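Local coordinates for periplasmic binding protein (Veillonella parvula, PDB 4MO9) that probably binds an iron-carrying or related solute outside the membrane and hands it to an ABC importer, at residues Gly50-Ile55 against Lys83-Glu88; Tyr77-Trp82 against Gly264-Lys269. All coordinates share one frame; numbering follows the deposited sequence.

From the N terminus, the chain passes Gly50-Ile55 at the start of helix 52-59, runs through 27 residues, and closes its first loop when Lys83-Glu88 of helix 79-88 meets it in contact 1. Tyr77-Trp82, which leads into that same helix, waits another 181 residues for Gly264-Lys269, the loop after strand 259-263, to close contact 2. The two closures cross, since their segments alternate along the chain. Contact 1 ties two helices of the N-terminal lobe together; contact 2 joins one of them to the C-terminal lobe. Helix 79-88 serves both, and selenomethionine Met81 SE packs 4.0 Å from Phe53 CZ between them.

Contact 1 of 2, residues Gly50-Ile55 against Lys83-Glu88; sequences GPFFTI and KHFTAE
Phe52 receives Phe85 CE2 at its edge, near the ring plane, while the rings of Phe53 and Phe85 meet rim to rim with planes at 86° and centroids 5.7 Å apart. One face of Phe53 is flanked by Phe52 CD1, set toward the rim. This aromatic cluster lies in the N-terminal lobe of a TroA-like, two-lobed binding protein, where it joins the start of helix 52-59 to helix 79-88. No hydrogen bond crosses between the segments; phenylalanine suits all three buried places because large apolar side chains from both helices meet midway and need no polar partner, the nearest CA atoms, those of Phe53 and Phe85, being 11.0 Å apart. Phe52 reaches across with CG anti to its N (chi1 174°), which carries CE1 to 3.8 Å from Phe85 CE2. Phe85 answers with CG anti to its own carbonyl carbon (chi1 -62°), extending its ring to meet both partners. The cluster continues beyond the two helices: Phe358 stacks on Phe85, and Phe322 meets Phe53 at a steep angle. The CE2-CZ bond of Phe53 lies against the CE2-CZ bond of Phe85, the shortest gap being Phe53 CE2 to Phe85 CZ at 3.6 Å.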
ATOM      1  N   GLY A  50       2.888  -3.479  -6.889  1.00 26.04           N
ATOM      2  CA  GLY A  50       2.933  -4.393  -8.029  1.00 25.83           C
ATOM      3  C   GLY A  50       1.619  -5.165  -8.093  1.00 24.75           C
ATOM      4  O   GLY A  50       0.758  -4.995  -7.225  1.00 28.66           O
ATOM      5  N   PRO A  51       1.459  -6.045  -9.084  1.00 26.08           N
ATOM      6  CA  PRO A  51       0.141  -6.669  -9.300  1.00 24.52           C
ATOM      7  C   PRO A  51      -0.243  -7.785  -8.311  1.00 24.40           C
ATOM      8  O   PRO A  51      -1.399  -8.192  -8.334  1.00 26.56           O
ATOM      9  CB  PRO A  51       0.275  -7.262 -10.707  1.00 24.93           C
ATOM     10  CG  PRO A  51       1.739  -7.605 -10.806  1.00 26.51           C
ATOM     11  CD  PRO A  51       2.430  -6.435 -10.125  1.00 25.38           C
ATOM     12  N   PHE A  52       0.676  -8.254  -7.464  1.00 28.77           N
ATOM     13  CA  PHE A  52       0.406  -9.448  -6.639  1.00 28.88           C
ATOM     14  C   PHE A  52      -0.957  -9.491  -5.947  1.00 28.15           C
ATOM     15  O   PHE A  52      -1.712 -10.458  -6.102  1.00 28.94           O
ATOM     16  CB  PHE A  52       1.501  -9.670  -5.592  1.00 29.68           C
ATOM     17  CG  PHE A  52       1.191 -10.799  -4.645  1.00 33.61           C
ATOM     18  CD1 PHE A  52       0.703 -10.542  -3.364  1.00 32.57           C
ATOM     19  CD2 PHE A  52       1.363 -12.123  -5.045  1.00 34.45           C
ATOM     20  CE1 PHE A  52       0.402 -11.587  -2.497  1.00 33.23           C
ATOM     21  CE2 PHE A  52       1.065 -13.176  -4.182  1.00 35.52           C
ATOM     22  CZ  PHE A  52       0.581 -12.901  -2.903  1.00 33.83           C
ATOM     23  N   PHE A  53      -1.278  -8.466  -5.162  1.00 28.37           N
ATOM     24  CA  PHE A  53      -2.557  -8.470  -4.448  1.00 25.17           C
ATOM     25  C   PHE A  53      -3.738  -8.406  -5.407  1.00 26.39           C
ATOM     26  O   PHE A  53      -4.768  -9.036  -5.169  1.00 28.06           O
ATOM     27  CB  PHE A  53      -2.638  -7.320  -3.452  1.00 24.48           C
ATOM     28  CG  PHE A  53      -2.108  -7.666  -2.090  1.00 27.63           C
ATOM     29  CD1 PHE A  53      -1.044  -6.966  -1.551  1.00 31.14           C
ATOM     30  CD2 PHE A  53      -2.675  -8.695  -1.354  1.00 29.45           C
ATOM     31  CE1 PHE A  53      -0.548  -7.280  -0.294  1.00 31.91           C
ATOM     32  CE2 PHE A  53      -2.186  -9.011  -0.087  1.00 33.49           C
ATOM     33  CZ  PHE A  53      -1.124  -8.307   0.436  1.00 33.39           C
ATOM     34  N   THR A  54      -3.609  -7.637  -6.484  1.00 26.89           N
ATOM     35  CA  THR A  54      -4.674  -7.607  -7.495  1.00 25.66           C
ATOM     36  C   THR A  54      -4.861  -8.979  -8.141  1.00 26.74           C
ATOM     37  O   THR A  54      -5.993  -9.474  -8.282  1.00 26.37           O
ATOM     38  CB  THR A  54      -4.399  -6.533  -8.555  1.00 27.01           C
ATOM     39  OG1 THR A  54      -4.161  -5.278  -7.887  1.00 27.79           O
ATOM     40  CG2 THR A  54      -5.586  -6.390  -9.511  1.00 24.02           C
ATOM     41  N   ILE A  55      -3.756  -9.612  -8.521  1.00 25.77           N
ATOM     42  CA  ILE A  55      -3.845 -10.930  -9.142  1.00 26.37           C
ATOM     43  C   ILE A  55      -4.489 -11.940  -8.186  1.00 30.48           C
ATOM     44  O   ILE A  55      -5.369 -12.714  -8.592  1.00 29.59           O
ATOM     45  CB  ILE A  55      -2.461 -11.406  -9.647  1.00 24.56           C
ATOM     46  CG1 ILE A  55      -1.980 -10.480 -10.767  1.00 23.95           C
ATOM     47  CG2 ILE A  55      -2.516 -12.845 -10.124  1.00 25.58           C
ATOM     48  CD1 ILE A  55      -0.574 -10.826 -11.338  1.00 28.25           C
ATOM     49  N   LYS A  83       4.911 -15.403   5.281  1.00 36.71           N
ATOM     50  CA  LYS A  83       4.644 -16.591   6.095  1.00 41.17           C
ATOM     51  C   LYS A  83       3.163 -16.946   6.066  1.00 41.50           C
ATOM     52  O   LYS A  83       2.790 -18.113   5.933  1.00 43.10           O
ATOM     53  CB  LYS A  83       5.036 -16.374   7.561  1.00 47.39           C
ATOM     54  CG  LYS A  83       6.487 -16.030   7.823  1.00 55.10           C
ATOM     55  CD  LYS A  83       6.655 -15.663   9.316  1.00 59.83           C
ATOM     56  CE  LYS A  83       7.604 -14.479   9.507  1.00 59.58           C
ATOM     57  NZ  LYS A  83       7.253 -13.675  10.707  1.00 57.90           N
ATOM     58  N   HIS A  84       2.320 -15.933   6.226  1.00 38.62           N
ATOM     59  CA  HIS A  84       0.886 -16.149   6.306  1.00 39.75           C
ATOM     60  C   HIS A  84       0.372 -16.713   4.981  1.00 40.05           C
ATOM     61  O   HIS A  84      -0.371 -17.702   4.948  1.00 38.58           O
ATOM     62  CB  HIS A  84       0.187 -14.829   6.619  1.00 39.39           C
ATOM     63  CG  HIS A  84      -1.278 -14.966   6.879  1.00 44.33           C
ATOM     64  ND1 HIS A  84      -1.777 -15.592   8.003  1.00 44.53           N
ATOM     65  CD2 HIS A  84      -2.355 -14.566   6.161  1.00 44.60           C
ATOM     66  CE1 HIS A  84      -3.096 -15.570   7.966  1.00 47.31           C
ATOM     67  NE2 HIS A  84      -3.475 -14.954   6.856  1.00 46.30           N
ATOM     68  N   PHE A  85       0.794 -16.091   3.887  1.00 39.03           N
ATOM     69  CA  PHE A  85       0.290 -16.459   2.575  1.00 37.01           C
ATOM     70  C   PHE A  85       0.782 -17.848   2.174  1.00 39.74           C
ATOM     71  O   PHE A  85       0.011 -18.653   1.652  1.00 40.50           O
ATOM     72  CB  PHE A  85       0.680 -15.415   1.525  1.00 36.21           C
ATOM     73  CG  PHE A  85       0.113 -14.038   1.786  1.00 34.50           C
ATOM     74  CD1 PHE A  85      -0.873 -13.838   2.753  1.00 34.07           C
ATOM     75  CD2 PHE A  85       0.566 -12.942   1.056  1.00 32.44           C
ATOM     76  CE1 PHE A  85      -1.385 -12.564   2.994  1.00 34.71           C
ATOM     77  CE2 PHE A  85       0.057 -11.664   1.292  1.00 32.22           C
ATOM     78  CZ  PHE A  85      -0.918 -11.477   2.262  1.00 33.13           C
ATOM     79  N   THR A  86       2.058 -18.133   2.425  1.00 40.08           N
ATOM     80  CA  THR A  86       2.620 -19.434   2.054  1.00 43.26           C
ATOM     81  C   THR A  86       2.044 -20.552   2.917  1.00 45.39           C
ATOM     82  O   THR A  86       1.898 -21.686   2.461  1.00 48.50           O
ATOM     83  CB  THR A  86       4.172 -19.448   2.080  1.00 42.14           C
ATOM     84  OG1 THR A  86       4.652 -19.035   3.364  1.00 44.39           O
ATOM     85  CG2 THR A  86       4.717 -18.517   1.023  1.00 41.41           C
ATOM     86  N   ALA A  87       1.694 -20.224   4.154  1.00 43.14           N
ATOM     87  CA  ALA A  87       1.071 -21.200   5.042  1.00 45.42           C
ATOM     88  C   ALA A  87      -0.248 -21.678   4.446  1.00 45.38           C
ATOM     89  O   ALA A  87      -0.572 -22.868   4.502  1.00 46.15           O
ATOM     90  CB  ALA A  87       0.844 -20.604   6.422  1.00 43.40           C
ATOM     91  N   GLU A  88      -0.999 -20.746   3.869  1.00 43.69           N
ATOM     92  CA  GLU A  88      -2.325 -21.061   3.345  1.00 47.28           C
ATOM     93  C   GLU A  88      -2.291 -21.458   1.869  1.00 45.81           C
ATOM     94  O   GLU A  88      -3.208 -22.115   1.375  1.00 47.81           O
ATOM     95  CB  GLU A  88      -3.284 -19.888   3.589  1.00 48.04           C
ATOM     96  CG  GLU A  88      -3.286 -19.434   5.056  1.00 54.56           C
ATOM     97  CD  GLU A  88      -4.421 -18.484   5.402  1.00 55.28           C
ATOM     98  OE1 GLU A  88      -5.021 -17.896   4.472  1.00 53.11           O
ATOM     99  OE2 GLU A  88      -4.709 -18.330   6.613  1.00 54.91           O
TER

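Contact 2 of 2, residues Tyr77-Trp82 against Gly264-Lys269; sequences YRADMW and GSYWPK
Ala79 and Asp80, in the first turn of helix 79-88, face Tyr266 in an irregular loop, and one water bridges the two backbones by donating to Tyr266 O and, over an unusually short distance, to Tyr77 O. The Tyr266 ring is the main surface: Asp80 CB lies over one face, 3.8 Å from the centroid in a CH-pi contact, while Pro268 CD covers the opposite face toward the rim. The Asp80 carboxylate runs on across the base of the ring, its plane only 17° from the ring plane, and OD1 comes to 3.3 Å from Tyr266 CB. Asp80 CG sits between its own N and carbonyl carbon (chi1 62°), a rotation that lays the acid along the ring; aspartate is short enough to lie there while OD2 accepts from Phe278 N. In this TroA-like protein the pairing joins the two lobes beside the ligand cleft, where neighbouring Arg78, the helix N-cap, touches the bound trimethylamine oxide. Tyrosine suits its place by offering Asp80 a broad face and Lys83 a hydroxyl: Tyr266 OH lies 3.0 Å from Lys83 NZ, a probable hydrogen bond, and the same ammonium forms a salt bridge with Glu279. With an alanine here instead of Tyr266, Asp80 would probably lose the flat surface it lies on and Lys83 its hydroxyl partner. Small Ala79 lets the ring approach the helix, with CB 4.0 Å from Tyr266 CE2.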
ATOM      1  N   TYR A  77      10.810  -7.912   2.565  1.00 41.23           N
ATOM      2  CA  TYR A  77      10.364  -6.654   3.156  1.00 44.32           C
ATOM      3  C   TYR A  77       9.012  -6.748   3.846  1.00 41.53           C
ATOM      4  O   TYR A  77       8.594  -5.813   4.521  1.00 41.22           O
ATOM      5  CB  TYR A  77      10.313  -5.559   2.085  1.00 49.93           C
ATOM      6  CG  TYR A  77      11.637  -5.342   1.396  1.00 55.25           C
ATOM      7  CD1 TYR A  77      12.764  -4.965   2.123  1.00 55.95           C
ATOM      8  CD2 TYR A  77      11.764  -5.509   0.020  1.00 58.63           C
ATOM      9  CE1 TYR A  77      13.981  -4.765   1.503  1.00 58.71           C
ATOM     10  CE2 TYR A  77      12.981  -5.305  -0.615  1.00 61.32           C
ATOM     11  CZ  TYR A  77      14.085  -4.933   0.134  1.00 62.79           C
ATOM     12  OH  TYR A  77      15.296  -4.733  -0.487  1.00 66.44           O
ATOM     13  N   ARG A  78       8.325  -7.869   3.652  1.00 40.12           N
ATOM     14  CA  ARG A  78       7.017  -8.080   4.254  1.00 39.53           C
ATOM     15  C   ARG A  78       6.901  -9.541   4.681  1.00 38.06           C
ATOM     16  O   ARG A  78       5.948 -10.232   4.317  1.00 37.55           O
ATOM     17  CB  ARG A  78       5.912  -7.690   3.258  1.00 43.41           C
ATOM     18  CG  ARG A  78       5.805  -6.179   3.026  1.00 50.80           C
ATOM     19  CD  ARG A  78       5.321  -5.805   1.633  1.00 57.34           C
ATOM     20  NE  ARG A  78       6.421  -5.646   0.682  1.00 63.48           N
ATOM     21  CZ  ARG A  78       7.126  -4.525   0.521  1.00 63.25           C
ATOM     22  NH1 ARG A  78       8.106  -4.479  -0.373  1.00 62.98           N
ATOM     23  NH2 ARG A  78       6.858  -3.451   1.251  1.00 62.68           N
ATOM     24  N   ALA A  79       7.878 -10.015   5.452  1.00 34.83           N
ATOM     25  CA  ALA A  79       7.989 -11.450   5.718  1.00 35.49           C
ATOM     26  C   ALA A  79       6.794 -12.008   6.482  1.00 36.69           C
ATOM     27  O   ALA A  79       6.476 -13.197   6.366  1.00 35.77           O
ATOM     28  CB  ALA A  79       9.292 -11.774   6.445  1.00 38.24           C
ATOM     29  N   ASP A  80       6.130 -11.169   7.272  1.00 36.43           N
ATOM     30  CA  ASP A  80       4.971 -11.667   8.000  1.00 38.51           C
ATOM     31  C   ASP A  80       3.860 -12.048   7.025  1.00 34.77           C
ATOM     32  O   ASP A  80       3.178 -13.059   7.220  1.00 34.45           O
ATOM     33  CB  ASP A  80       4.480 -10.677   9.065  1.00 37.70           C
ATOM     34  CG  ASP A  80       4.024  -9.358   8.479  1.00 37.30           C
ATOM     35  OD1 ASP A  80       4.673  -8.865   7.522  1.00 34.62           O
ATOM     36  OD2 ASP A  80       3.018  -8.806   8.997  1.00 36.62           O
HETATM   37  N   MSE A  81       3.696 -11.258   5.965  1.00 34.74           N
HETATM   38  CA  MSE A  81       2.731 -11.594   4.924  1.00 33.93           C
HETATM   39  C   MSE A  81       3.159 -12.861   4.171  1.00 35.83           C
HETATM   40  O   MSE A  81       2.337 -13.746   3.899  1.00 35.45           O
HETATM   41  CB  MSE A  81       2.568 -10.426   3.946  1.00 33.55           C
HETATM   42  CG  MSE A  81       1.859  -9.223   4.531  1.00 34.13           C
HETATM   43 SE   MSE A  81       1.760  -7.783   3.222  0.66 37.99          SE
HETATM   44  CE  MSE A  81       0.457  -6.666   4.151  1.00 40.78           C
ATOM     45  N   TRP A  82       4.446 -12.955   3.847  1.00 36.29           N
ATOM     46  CA  TRP A  82       4.976 -14.141   3.176  1.00 36.27           C
ATOM     47  C   TRP A  82       4.702 -15.426   3.961  1.00 37.08           C
ATOM     48  O   TRP A  82       4.298 -16.432   3.369  1.00 34.96           O
ATOM     49  CB  TRP A  82       6.480 -13.992   2.900  1.00 36.30           C
ATOM     50  CG  TRP A  82       7.050 -15.137   2.123  1.00 36.94           C
ATOM     51  CD1 TRP A  82       7.979 -16.044   2.544  1.00 39.20           C
ATOM     52  CD2 TRP A  82       6.706 -15.507   0.782  1.00 40.70           C
ATOM     53  NE1 TRP A  82       8.237 -16.956   1.541  1.00 41.38           N
ATOM     54  CE2 TRP A  82       7.472 -16.644   0.448  1.00 41.33           C
ATOM     55  CE3 TRP A  82       5.833 -14.978  -0.173  1.00 41.35           C
ATOM     56  CZ2 TRP A  82       7.386 -17.265  -0.804  1.00 43.92           C
ATOM     57  CZ3 TRP A  82       5.739 -15.595  -1.406  1.00 43.43           C
ATOM     58  CH2 TRP A  82       6.515 -16.725  -1.714  1.00 44.38           C
ATOM     59  N   GLY A 264       2.736   1.948  11.448  1.00 31.63           N
ATOM     60  CA  GLY A 264       3.296   0.693  11.914  1.00 30.08           C
ATOM     61  C   GLY A 264       3.429  -0.337  10.807  1.00 31.54           C
ATOM     62  O   GLY A 264       2.800  -0.220   9.749  1.00 30.20           O
ATOM     63  N   SER A 265       4.274  -1.340  11.041  1.00 31.75           N
ATOM     64  CA  SER A 265       4.475  -2.404  10.063  1.00 32.23           C
ATOM     65  C   SER A 265       5.247  -3.531  10.716  1.00 33.17           C
ATOM     66  O   SER A 265       5.383  -3.570  11.943  1.00 32.55           O
ATOM     67  CB  SER A 265       5.253  -1.889   8.852  1.00 32.31           C
ATOM     68  OG  SER A 265       5.136  -2.803   7.760  1.00 33.56           O
ATOM     69  N   TYR A 266       5.758  -4.442   9.896  1.00 32.51           N
ATOM     70  CA  TYR A 266       6.560  -5.548  10.404  1.00 35.28           C
ATOM     71  C   TYR A 266       8.043  -5.211  10.248  1.00 36.83           C
ATOM     72  O   TYR A 266       8.599  -5.327   9.148  1.00 37.14           O
ATOM     73  CB  TYR A 266       6.206  -6.848   9.664  1.00 37.37           C
ATOM     74  CG  TYR A 266       6.937  -8.064  10.190  1.00 40.36           C
ATOM     75  CD1 TYR A 266       6.665  -8.561  11.457  1.00 42.62           C
ATOM     76  CD2 TYR A 266       7.900  -8.711   9.422  1.00 40.92           C
ATOM     77  CE1 TYR A 266       7.333  -9.676  11.955  1.00 45.90           C
ATOM     78  CE2 TYR A 266       8.579  -9.830   9.912  1.00 44.03           C
ATOM     79  CZ  TYR A 266       8.284 -10.305  11.177  1.00 45.35           C
ATOM     80  OH  TYR A 266       8.940 -11.407  11.678  1.00 48.04           O
ATOM     81  N   TRP A 267       8.664  -4.771  11.345  1.00 38.11           N
ATOM     82  CA  TRP A 267      10.085  -4.405  11.367  1.00 37.63           C
ATOM     83  C   TRP A 267      10.795  -5.141  12.501  1.00 38.51           C
ATOM     84  O   TRP A 267      11.157  -4.525  13.512  1.00 38.17           O
ATOM     85  CB  TRP A 267      10.264  -2.885  11.553  1.00 37.22           C
ATOM     86  CG  TRP A 267       9.799  -2.043  10.389  1.00 39.66           C
ATOM     87  CD1 TRP A 267      10.261  -2.090   9.106  1.00 42.44           C
ATOM     88  CD2 TRP A 267       8.798  -1.013  10.418  1.00 39.54           C
ATOM     89  NE1 TRP A 267       9.595  -1.163   8.325  1.00 41.32           N
ATOM     90  CE2 TRP A 267       8.697  -0.487   9.110  1.00 40.23           C
ATOM     91  CE3 TRP A 267       7.974  -0.487  11.427  1.00 38.02           C
ATOM     92  CZ2 TRP A 267       7.800   0.540   8.781  1.00 37.75           C
ATOM     93  CZ3 TRP A 267       7.086   0.528  11.103  1.00 35.92           C
ATOM     94  CH2 TRP A 267       7.006   1.033   9.789  1.00 37.69           C
ATOM     95  N   PRO A 268      11.022  -6.459  12.327  1.00 39.43           N
ATOM     96  CA  PRO A 268      11.547  -7.309  13.408  1.00 42.86           C
ATOM     97  C   PRO A 268      12.959  -6.945  13.862  1.00 45.57           C
ATOM     98  O   PRO A 268      13.356  -7.343  14.959  1.00 42.24           O
ATOM     99  CB  PRO A 268      11.535  -8.713  12.795  1.00 44.02           C
ATOM    100  CG  PRO A 268      11.602  -8.485  11.305  1.00 41.67           C
ATOM    101  CD  PRO A 268      10.850  -7.203  11.064  1.00 38.66           C
ATOM    102  N   LYS A 269      13.706  -6.214  13.036  1.00 50.49           N
ATOM    103  CA  LYS A 269      15.051  -5.785  13.428  1.00 54.88           C
ATOM    104  C   LYS A 269      15.010  -4.523  14.286  1.00 53.20           C
ATOM    105  O   LYS A 269      16.035  -4.078  14.797  1.00 55.05           O
ATOM    106  CB  LYS A 269      15.919  -5.529  12.198  1.00 59.61           C
ATOM    107  CG  LYS A 269      16.293  -6.773  11.412  1.00 64.46           C
ATOM    108  CD  LYS A 269      17.329  -6.423  10.358  1.00 68.62           C
ATOM    109  CE  LYS A 269      17.313  -7.403   9.201  1.00 71.09           C
ATOM    110  NZ  LYS A 269      18.110  -6.874   8.059  1.00 72.99           N
TER
HETATM  111  O   HOH W   1       7.351  -5.293   6.641  1.00 34.62           O